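Local coordinates for effector protein B, substrate of the Dot/Icm secretion system (Legionella drancourtii, PDB 4JVS), which probably acts as a GTPase-activating protein for a small GTPase of the host cell, through the GAP domain of which this chain consists, at residues Thr96-Asp101 with Thr146-His151; Asn82-Lys87 with His92-Ala97. All coordinates share one frame; numbering follows the deposited sequence.

Contact 1 (Thr96-Asp101 with Thr146-His151); sequences TAFKPD and TDYCRH
Phe98 reaches out of the loop 96-101 and lays one face of its ring against the backbone of helix 142-151 in the LepB GAP N-terminal subdomain, where the peptide linking Asp147 to Tyr148 runs beneath it. Tyr148 N lies 4.1 Å from the Phe98 ring plane, over the ring centre, while the carbonyl carbon of Asp147 lies nearer the rim. The phenyl group arrives there because its CG stands anti to the carbonyl carbon (chi1 -61°), on a CB that already points at the helix. Around this backbone seat, three side chains meet the ring. Asp147 does so with its methylene, CB sitting 3.6 Å from Phe98 CD1, and its carboxylate is occupied elsewhere: OD1 forms a salt bridge with Arg150 NH1 at 2.6 Å, received on the anti side and 22° out of the carboxylate plane. Tyr148 contributes a ring carbon, CD1, which is 3.8 Å from Phe98 CE2. At the end of the helix His151 completes an edge-to-face pair, the edge of Phe98 turned to the imidazole face, with centroids 5.1 Å apart and planes at 66°. The imidazole is steadied by ND1 donating to Asp147 O at 3.2 Å, an oxygen that also accepts from the backbone N of Arg150 and of His151. Arg150 additionally makes a weak, long ion pair with an acidic side chain of another protein's chain, so this part of the helix lies beside the bound partner. A phenylalanine suits the loop position, since a flat apolar group can lie on a helix whose nearby Asp147 O is already taken by three donors. The contact is therefore held by dispersion and ring electrostatics, while the polar bonds within the helix fix the surface that Phe98 meets.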
ATOM      1  N   THR A  96       4.330  -7.962  17.653  1.00 43.01           N
ATOM      2  CA  THR A  96       3.398  -7.898  18.786  1.00 47.27           C
ATOM      3  C   THR A  96       3.653  -6.720  19.743  1.00 47.40           C
ATOM      4  O   THR A  96       2.709  -6.077  20.223  1.00 45.97           O
ATOM      5  CB  THR A  96       3.363  -9.263  19.538  1.00 45.10           C
ATOM      6  OG1 THR A  96       2.477 -10.156  18.850  1.00 42.75           O
ATOM      7  CG2 THR A  96       2.907  -9.113  20.994  1.00 41.89           C
ATOM      8  N   ALA A  97       4.929  -6.424  19.978  1.00 45.53           N
ATOM      9  CA  ALA A  97       5.332  -5.297  20.817  1.00 45.02           C
ATOM     10  C   ALA A  97       4.846  -3.935  20.297  1.00 48.78           C
ATOM     11  O   ALA A  97       4.804  -2.954  21.044  1.00 48.96           O
ATOM     12  CB  ALA A  97       6.838  -5.285  20.970  1.00 43.23           C
ATOM     13  N   PHE A  98       4.542  -3.865  19.023  1.00 50.00           N
ATOM     14  CA  PHE A  98       4.141  -2.636  18.404  1.00 48.34           C
ATOM     15  C   PHE A  98       2.676  -2.598  18.075  1.00 51.24           C
ATOM     16  O   PHE A  98       2.277  -1.838  17.259  1.00 53.59           O
ATOM     17  CB  PHE A  98       4.896  -2.472  17.114  1.00 47.28           C
ATOM     18  CG  PHE A  98       6.363  -2.407  17.274  1.00 46.78           C
ATOM     19  CD1 PHE A  98       6.955  -1.278  17.718  1.00 50.53           C
ATOM     20  CD2 PHE A  98       7.149  -3.452  16.953  1.00 45.99           C
ATOM     21  CE1 PHE A  98       8.256  -1.200  17.868  1.00 47.95           C
ATOM     22  CE2 PHE A  98       8.458  -3.353  17.101  1.00 48.56           C
ATOM     23  CZ  PHE A  98       9.005  -2.218  17.566  1.00 50.02           C
ATOM     24  N   LYS A  99       1.865  -3.408  18.713  1.00 30.00           N
ATOM     25  CA  LYS A  99       0.452  -3.374  18.437  1.00 30.00           C
ATOM     26  C   LYS A  99      -0.446  -3.873  19.532  1.00 30.00           C
ATOM     27  O   LYS A  99      -0.616  -5.055  19.716  1.00 30.00           O
ATOM     28  CB  LYS A  99       0.131  -4.189  17.199  1.00 20.00           C
ATOM     29  CG  LYS A  99      -1.350  -4.272  16.885  1.00 20.00           C
ATOM     30  CD  LYS A  99      -1.632  -4.179  15.421  1.00 20.00           C
ATOM     31  CE  LYS A  99      -2.762  -3.231  15.083  1.00 20.00           C
ATOM     32  NZ  LYS A  99      -2.679  -2.491  13.794  1.00 20.00           N
ATOM     33  N   PRO A 100      -1.012  -2.947  20.269  1.00 73.11           N
ATOM     34  CA  PRO A 100      -2.385  -2.973  20.779  1.00 75.53           C
ATOM     35  C   PRO A 100      -2.968  -1.640  20.367  1.00 78.80           C
ATOM     36  O   PRO A 100      -2.200  -0.892  19.783  1.00 78.94           O
ATOM     37  CB  PRO A 100      -2.199  -3.046  22.281  1.00 73.70           C
ATOM     38  CG  PRO A 100      -0.837  -3.564  22.445  1.00 74.12           C
ATOM     39  CD  PRO A 100      -0.054  -2.917  21.394  1.00 68.38           C
ATOM     40  N   ASP A 101      -4.242  -1.324  20.600  1.00 83.71           N
ATOM     41  CA  ASP A 101      -5.269  -2.191  21.212  1.00 83.62           C
ATOM     42  C   ASP A 101      -5.399  -3.644  20.738  1.00 79.03           C
ATOM     43  O   ASP A 101      -5.866  -4.502  21.497  1.00 75.48           O
ATOM     44  CB  ASP A 101      -6.653  -1.529  21.050  1.00 81.87           C
ATOM     45  CG  ASP A 101      -6.769  -0.198  21.789  1.00 91.34           C
ATOM     46  OD1 ASP A 101      -6.518   0.857  21.168  1.00 92.51           O
ATOM     47  OD2 ASP A 101      -7.125  -0.209  22.989  1.00 94.84           O
ATOM     48  N   THR A 146       5.884  -0.454  10.011  1.00 37.69           N
ATOM     49  CA  THR A 146       6.565   0.829   9.993  1.00 39.54           C
ATOM     50  C   THR A 146       7.295   1.065  11.313  1.00 42.31           C
ATOM     51  O   THR A 146       8.458   1.490  11.320  1.00 45.29           O
ATOM     52  CB  THR A 146       5.576   1.978   9.713  1.00 36.26           C
ATOM     53  OG1 THR A 146       5.118   1.896   8.356  1.00 39.05           O
ATOM     54  CG2 THR A 146       6.222   3.329   9.956  1.00 38.19           C
ATOM     55  N   ASP A 147       6.622   0.756  12.420  1.00 40.28           N
ATOM     56  CA  ASP A 147       7.180   0.980  13.746  1.00 41.99           C
ATOM     57  C   ASP A 147       8.432   0.155  13.969  1.00 43.78           C
ATOM     58  O   ASP A 147       9.409   0.646  14.521  1.00 45.30           O
ATOM     59  CB  ASP A 147       6.149   0.671  14.827  1.00 44.73           C
ATOM     60  CG  ASP A 147       5.182   1.815  15.048  1.00 47.13           C
ATOM     61  OD1 ASP A 147       5.526   2.957  14.660  1.00 49.35           O
ATOM     62  OD2 ASP A 147       4.088   1.572  15.609  1.00 46.96           O
ATOM     63  N   TYR A 148       8.389  -1.103  13.538  1.00 42.38           N
ATOM     64  CA  TYR A 148       9.547  -1.978  13.583  1.00 40.82           C
ATOM     65  C   TYR A 148      10.729  -1.370  12.813  1.00 42.75           C
ATOM     66  O   TYR A 148      11.827  -1.232  13.350  1.00 43.84           O
ATOM     67  CB  TYR A 148       9.192  -3.372  13.045  1.00 38.92           C
ATOM     68  CG  TYR A 148      10.284  -4.399  13.269  1.00 40.25           C
ATOM     69  CD1 TYR A 148      10.240  -5.260  14.350  1.00 37.82           C
ATOM     70  CD2 TYR A 148      11.381  -4.483  12.409  1.00 40.36           C
ATOM     71  CE1 TYR A 148      11.246  -6.182  14.567  1.00 37.85           C
ATOM     72  CE2 TYR A 148      12.392  -5.405  12.622  1.00 37.49           C
ATOM     73  CZ  TYR A 148      12.318  -6.252  13.697  1.00 36.06           C
ATOM     74  OH  TYR A 148      13.313  -7.175  13.902  1.00 34.98           O
ATOM     75  N   CYS A 149      10.506  -0.984  11.563  1.00 41.05           N
ATOM     76  CA  CYS A 149      11.585  -0.445  10.743  1.00 43.97           C
ATOM     77  C   CYS A 149      12.211   0.826  11.343  1.00 48.70           C
ATOM     78  O   CYS A 149      13.330   1.208  10.980  1.00 50.47           O
ATOM     79  CB  CYS A 149      11.091  -0.179   9.319  1.00 39.10           C
ATOM     80  SG  CYS A 149      10.518  -1.628   8.436  1.00 43.65           S
ATOM     81  N   ARG A 150      11.511   1.450  12.286  1.00 46.56           N
ATOM     82  CA  ARG A 150      12.003   2.671  12.906  1.00 47.04           C
ATOM     83  C   ARG A 150      12.939   2.335  14.077  1.00 48.94           C
ATOM     84  O   ARG A 150      14.055   2.855  14.170  1.00 50.42           O
ATOM     85  CB  ARG A 150      10.828   3.560  13.321  1.00 47.99           C
ATOM     86  CG  ARG A 150      11.196   4.993  13.656  1.00 51.28           C
ATOM     87  CD  ARG A 150      10.028   5.748  14.282  1.00 54.56           C
ATOM     88  NE  ARG A 150       8.950   6.012  13.340  1.00 57.99           N
ATOM     89  CZ  ARG A 150       7.721   5.530  13.465  1.00 61.08           C
ATOM     90  NH1 ARG A 150       7.415   4.759  14.499  1.00 51.88           N
ATOM     91  NH2 ARG A 150       6.797   5.826  12.558  1.00 63.64           N
ATOM     92  N   HIS A 151      12.504   1.432  14.949  1.00 48.62           N
ATOM     93  CA  HIS A 151      13.362   0.993  16.043  1.00 49.34           C
ATOM     94  C   HIS A 151      14.525   0.161  15.538  1.00 48.76           C
ATOM     95  O   HIS A 151      15.599   0.215  16.114  1.00 51.42           O
ATOM     96  CB  HIS A 151      12.588   0.205  17.098  1.00 50.85           C
ATOM     97  CG  HIS A 151      11.608   1.023  17.865  1.00 55.23           C
ATOM     98  ND1 HIS A 151      10.571   1.709  17.257  1.00 56.10           N
ATOM     99  CD2 HIS A 151      11.480   1.260  19.193  1.00 58.51           C
ATOM    100  CE1 HIS A 151       9.857   2.330  18.175  1.00 57.12           C
ATOM    101  NE2 HIS A 151      10.386   2.075  19.359  1.00 62.34           N
TER

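Contact 2 (Asn82-Lys87 with His92-Ala97); sequences NIWQHK and HNFFTA
Trp84 and Phe94 approach each other obliquely, the six-membered ring of the indole and the phenyl ring inclined at 71° with centroids 5.9 Å apart. It is the outer part of Phe94 that touches: CE2 lies 3.7 Å from Trp84 CB, and CZ is 3.8 Å from Trp84 CE3. Trp84 O comes in at the Phe94 edge, near the ring plane, 3.6 Å from CD2, where the ring hydrogens carry a slight positive charge. Phe94 takes this position with its CG set between the backbone N and the carbonyl carbon (chi1 52°), which turns the ring across to the other segment. The indole itself runs past the phenyl group, in touch with helices 60-80, 118-124 and 156-177, and its NE1 bonds to Ser119 OG. A second approach is that of His86, whose CG is anti to the backbone N (chi1 -180°), setting the imidazole edge at NE2 and CD2 towards His92 O, 3.4 Å from NE2; Tyr231 stacks on this histidine. Asparagines shape both segments. Asn82, with positive phi, is the C-prime residue of the Schellman motif ending helix 60-80, and its OD1 takes the backbone N of His86 on a lone pair at 2.9 Å, folding the chain round a type I turn, while its ND2 donates to His86 O. Asn93 OD1 accepts Phe95 N at 3.0 Å, making an Asx turn, while its ND2 is bonded to Tyr116 O and Tyr141 OH. Asparagine suits both places because one small amide can accept and donate at once, and it tolerates positive phi. In this turn region of the N-terminal GAP subdomain, attraction thus comes from the rim of Phe94 packed on Trp84, and the asparagine hydrogen bonds hold each turn in shape.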
ATOM      1  N   ASN A  82      15.324 -19.059   9.140  1.00 42.75           N
ATOM      2  CA  ASN A  82      14.839 -18.371  10.323  1.00 41.62           C
ATOM      3  C   ASN A  82      15.671 -17.124  10.588  1.00 42.47           C
ATOM      4  O   ASN A  82      16.278 -16.976  11.648  1.00 43.77           O
ATOM      5  CB  ASN A  82      14.815 -19.317  11.530  1.00 40.99           C
ATOM      6  CG  ASN A  82      14.252 -18.667  12.775  1.00 46.73           C
ATOM      7  OD1 ASN A  82      13.471 -17.705  12.709  1.00 47.62           O
ATOM      8  ND2 ASN A  82      14.650 -19.186  13.924  1.00 46.50           N
ATOM      9  N   ILE A  83      15.688 -16.232   9.604  1.00 40.75           N
ATOM     10  CA  ILE A  83      16.340 -14.943   9.731  1.00 41.02           C
ATOM     11  C   ILE A  83      15.600 -14.047  10.739  1.00 41.99           C
ATOM     12  O   ILE A  83      16.132 -13.045  11.236  1.00 43.03           O
ATOM     13  CB  ILE A  83      16.467 -14.281   8.328  1.00 42.28           C
ATOM     14  CG1 ILE A  83      17.918 -13.922   8.002  1.00 42.55           C
ATOM     15  CG2 ILE A  83      15.634 -13.055   8.225  1.00 44.59           C
ATOM     16  CD1 ILE A  83      18.747 -15.116   7.635  1.00 52.11           C
ATOM     17  N   TRP A  84      14.380 -14.459  11.068  1.00 42.03           N
ATOM     18  CA  TRP A  84      13.527 -13.752  12.029  1.00 42.43           C
ATOM     19  C   TRP A  84      13.887 -14.035  13.489  1.00 42.75           C
ATOM     20  O   TRP A  84      13.406 -13.349  14.400  1.00 42.81           O
ATOM     21  CB  TRP A  84      12.051 -14.108  11.787  1.00 41.83           C
ATOM     22  CG  TRP A  84      11.655 -14.035  10.334  1.00 39.51           C
ATOM     23  CD1 TRP A  84      10.998 -14.989   9.618  1.00 35.20           C
ATOM     24  CD2 TRP A  84      11.909 -12.942   9.426  1.00 37.31           C
ATOM     25  NE1 TRP A  84      10.819 -14.561   8.321  1.00 37.74           N
ATOM     26  CE2 TRP A  84      11.359 -13.317   8.180  1.00 36.95           C
ATOM     27  CE3 TRP A  84      12.523 -11.693   9.547  1.00 35.19           C
ATOM     28  CZ2 TRP A  84      11.422 -12.471   7.066  1.00 36.37           C
ATOM     29  CZ3 TRP A  84      12.587 -10.867   8.444  1.00 35.45           C
ATOM     30  CH2 TRP A  84      12.042 -11.261   7.217  1.00 38.00           C
ATOM     31  N   GLN A  85      14.728 -15.049  13.701  1.00 44.46           N
ATOM     32  CA  GLN A  85      15.149 -15.459  15.041  1.00 46.22           C
ATOM     33  C   GLN A  85      13.945 -15.834  15.907  1.00 44.71           C
ATOM     34  O   GLN A  85      13.920 -15.557  17.106  1.00 42.81           O
ATOM     35  CB  GLN A  85      15.981 -14.362  15.718  1.00 45.89           C
ATOM     36  CG  GLN A  85      17.316 -14.032  15.042  1.00 43.19           C
ATOM     37  CD  GLN A  85      18.142 -13.044  15.860  1.00 52.19           C
ATOM     38  OE1 GLN A  85      17.610 -12.073  16.405  1.00 57.58           O
ATOM     39  NE2 GLN A  85      19.443 -13.299  15.964  1.00 51.58           N
ATOM     40  N   HIS A  86      12.951 -16.469  15.292  1.00 43.85           N
ATOM     41  CA  HIS A  86      11.740 -16.830  16.005  1.00 42.94           C
ATOM     42  C   HIS A  86      12.016 -18.030  16.893  1.00 46.68           C
ATOM     43  O   HIS A  86      12.503 -19.057  16.418  1.00 48.58           O
ATOM     44  CB  HIS A  86      10.597 -17.130  15.031  1.00 42.76           C
ATOM     45  CG  HIS A  86       9.309 -17.508  15.703  1.00 42.25           C
ATOM     46  ND1 HIS A  86       8.872 -18.813  15.796  1.00 42.91           N
ATOM     47  CD2 HIS A  86       8.364 -16.753  16.314  1.00 41.30           C
ATOM     48  CE1 HIS A  86       7.716 -18.845  16.433  1.00 43.31           C
ATOM     49  NE2 HIS A  86       7.389 -17.609  16.766  1.00 40.93           N
ATOM     50  N   LYS A  87      11.720 -17.880  18.184  1.00 48.85           N
ATOM     51  CA  LYS A  87      11.833 -18.968  19.153  1.00 47.68           C
ATOM     52  C   LYS A  87      10.678 -19.933  18.921  1.00 49.67           C
ATOM     53  O   LYS A  87       9.569 -19.510  18.618  1.00 49.91           O
ATOM     54  CB  LYS A  87      11.754 -18.425  20.581  1.00 51.72           C
ATOM     55  CG  LYS A  87      12.222 -16.981  20.755  1.00 54.98           C
ATOM     56  CD  LYS A  87      13.687 -16.918  21.144  1.00 55.73           C
ATOM     57  CE  LYS A  87      13.932 -15.877  22.234  1.00 61.41           C
ATOM     58  NZ  LYS A  87      15.322 -15.978  22.779  1.00 61.96           N
ATOM     59  N   HIS A  92       3.708 -16.098  18.189  1.00 42.52           N
ATOM     60  CA  HIS A  92       3.540 -14.750  17.644  1.00 42.85           C
ATOM     61  C   HIS A  92       4.791 -14.234  16.933  1.00 40.84           C
ATOM     62  O   HIS A  92       5.920 -14.557  17.316  1.00 39.49           O
ATOM     63  CB  HIS A  92       3.041 -13.747  18.716  1.00 40.60           C
ATOM     64  CG  HIS A  92       4.028 -13.463  19.811  1.00 46.76           C
ATOM     65  ND1 HIS A  92       4.882 -12.378  19.785  1.00 51.50           N
ATOM     66  CD2 HIS A  92       4.287 -14.117  20.972  1.00 49.15           C
ATOM     67  CE1 HIS A  92       5.629 -12.381  20.877  1.00 51.64           C
ATOM     68  NE2 HIS A  92       5.287 -13.424  21.614  1.00 50.80           N
ATOM     69  N   ASN A  93       4.571 -13.450  15.880  1.00 39.71           N
ATOM     70  CA  ASN A  93       5.657 -12.771  15.193  1.00 39.42           C
ATOM     71  C   ASN A  93       6.213 -11.676  16.079  1.00 39.22           C
ATOM     72  O   ASN A  93       5.659 -11.381  17.139  1.00 38.95           O
ATOM     73  CB  ASN A  93       5.198 -12.172  13.864  1.00 36.24           C
ATOM     74  CG  ASN A  93       3.952 -11.323  14.005  1.00 36.77           C
ATOM     75  OD1 ASN A  93       3.975 -10.251  14.604  1.00 39.47           O
ATOM     76  ND2 ASN A  93       2.854 -11.798  13.440  1.00 36.75           N
ATOM     77  N   PHE A  94       7.297 -11.054  15.640  1.00 36.84           N
ATOM     78  CA  PHE A  94       7.953 -10.088  16.492  1.00 34.06           C
ATOM     79  C   PHE A  94       7.350  -8.684  16.441  1.00 37.22           C
ATOM     80  O   PHE A  94       7.928  -7.742  16.996  1.00 40.43           O
ATOM     81  CB  PHE A  94       9.472 -10.089  16.278  1.00 35.02           C
ATOM     82  CG  PHE A  94       9.915  -9.939  14.839  1.00 37.00           C
ATOM     83  CD1 PHE A  94       9.459  -8.890  14.046  1.00 37.37           C
ATOM     84  CD2 PHE A  94      10.848 -10.819  14.302  1.00 36.30           C
ATOM     85  CE1 PHE A  94       9.896  -8.748  12.725  1.00 37.19           C
ATOM     86  CE2 PHE A  94      11.298 -10.682  12.987  1.00 35.70           C
ATOM     87  CZ  PHE A  94      10.825  -9.641  12.196  1.00 36.91           C
ATOM     88  N   PHE A  95       6.190  -8.547  15.793  1.00 37.63           N
ATOM     89  CA  PHE A  95       5.521  -7.240  15.678  1.00 40.35           C
ATOM     90  C   PHE A  95       4.623  -6.929  16.865  1.00 40.68           C
ATOM     91  O   PHE A  95       4.210  -5.785  17.047  1.00 40.54           O
ATOM     92  CB  PHE A  95       4.685  -7.151  14.403  1.00 38.16           C
ATOM     93  CG  PHE A  95       5.487  -7.225  13.141  1.00 36.81           C
ATOM     94  CD1 PHE A  95       6.255  -6.151  12.728  1.00 36.72           C
ATOM     95  CD2 PHE A  95       5.466  -8.363  12.362  1.00 35.28           C
ATOM     96  CE1 PHE A  95       6.986  -6.217  11.567  1.00 37.70           C
ATOM     97  CE2 PHE A  95       6.191  -8.430  11.199  1.00 34.45           C
ATOM     98  CZ  PHE A  95       6.952  -7.359  10.800  1.00 35.38           C
ATOM     99  N   THR A  96       4.330  -7.962  17.653  1.00 43.01           N
ATOM    100  CA  THR A  96       3.398  -7.898  18.786  1.00 47.27           C
ATOM    101  C   THR A  96       3.653  -6.720  19.743  1.00 47.40           C
ATOM    102  O   THR A  96       2.709  -6.077  20.223  1.00 45.97           O
ATOM    103  CB  THR A  96       3.363  -9.263  19.538  1.00 45.10           C
ATOM    104  OG1 THR A  96       2.477 -10.156  18.850  1.00 42.75           O
ATOM    105  CG2 THR A  96       2.907  -9.113  20.994  1.00 41.89           C
ATOM    106  N   ALA A  97       4.929  -6.424  19.978  1.00 45.53           N
ATOM    107  CA  ALA A  97       5.332  -5.297  20.817  1.00 45.02           C
ATOM    108  C   ALA A  97       4.846  -3.935  20.297  1.00 48.78           C
ATOM    109  O   ALA A  97       4.804  -2.954  21.044  1.00 48.96           O
ATOM    110  CB  ALA A  97       6.838  -5.285  20.970  1.00 43.23           C
TER

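How the contacts relate
From the N terminus, the chain leaves helix 60-80 and enters the long loop that runs to strand 106-107. Contact 2 closes a tight loop of four intervening residues within it, joining 82-87 to 92-97. Contact 1 starts on Thr96 and Ala97, the residues the two share, and spans 44 residues to reach helix 142-151. The loops therefore follow one another, neither nesting nor crossing except for that shared overlap. Their centres are 12 Å apart, and Tyr148 links them directly by stacking on Phe94 while its CB also packs against Phe95. Together they tie the loop after helix 60-80 to helix 142-151 within the N-terminal GAP subdomain.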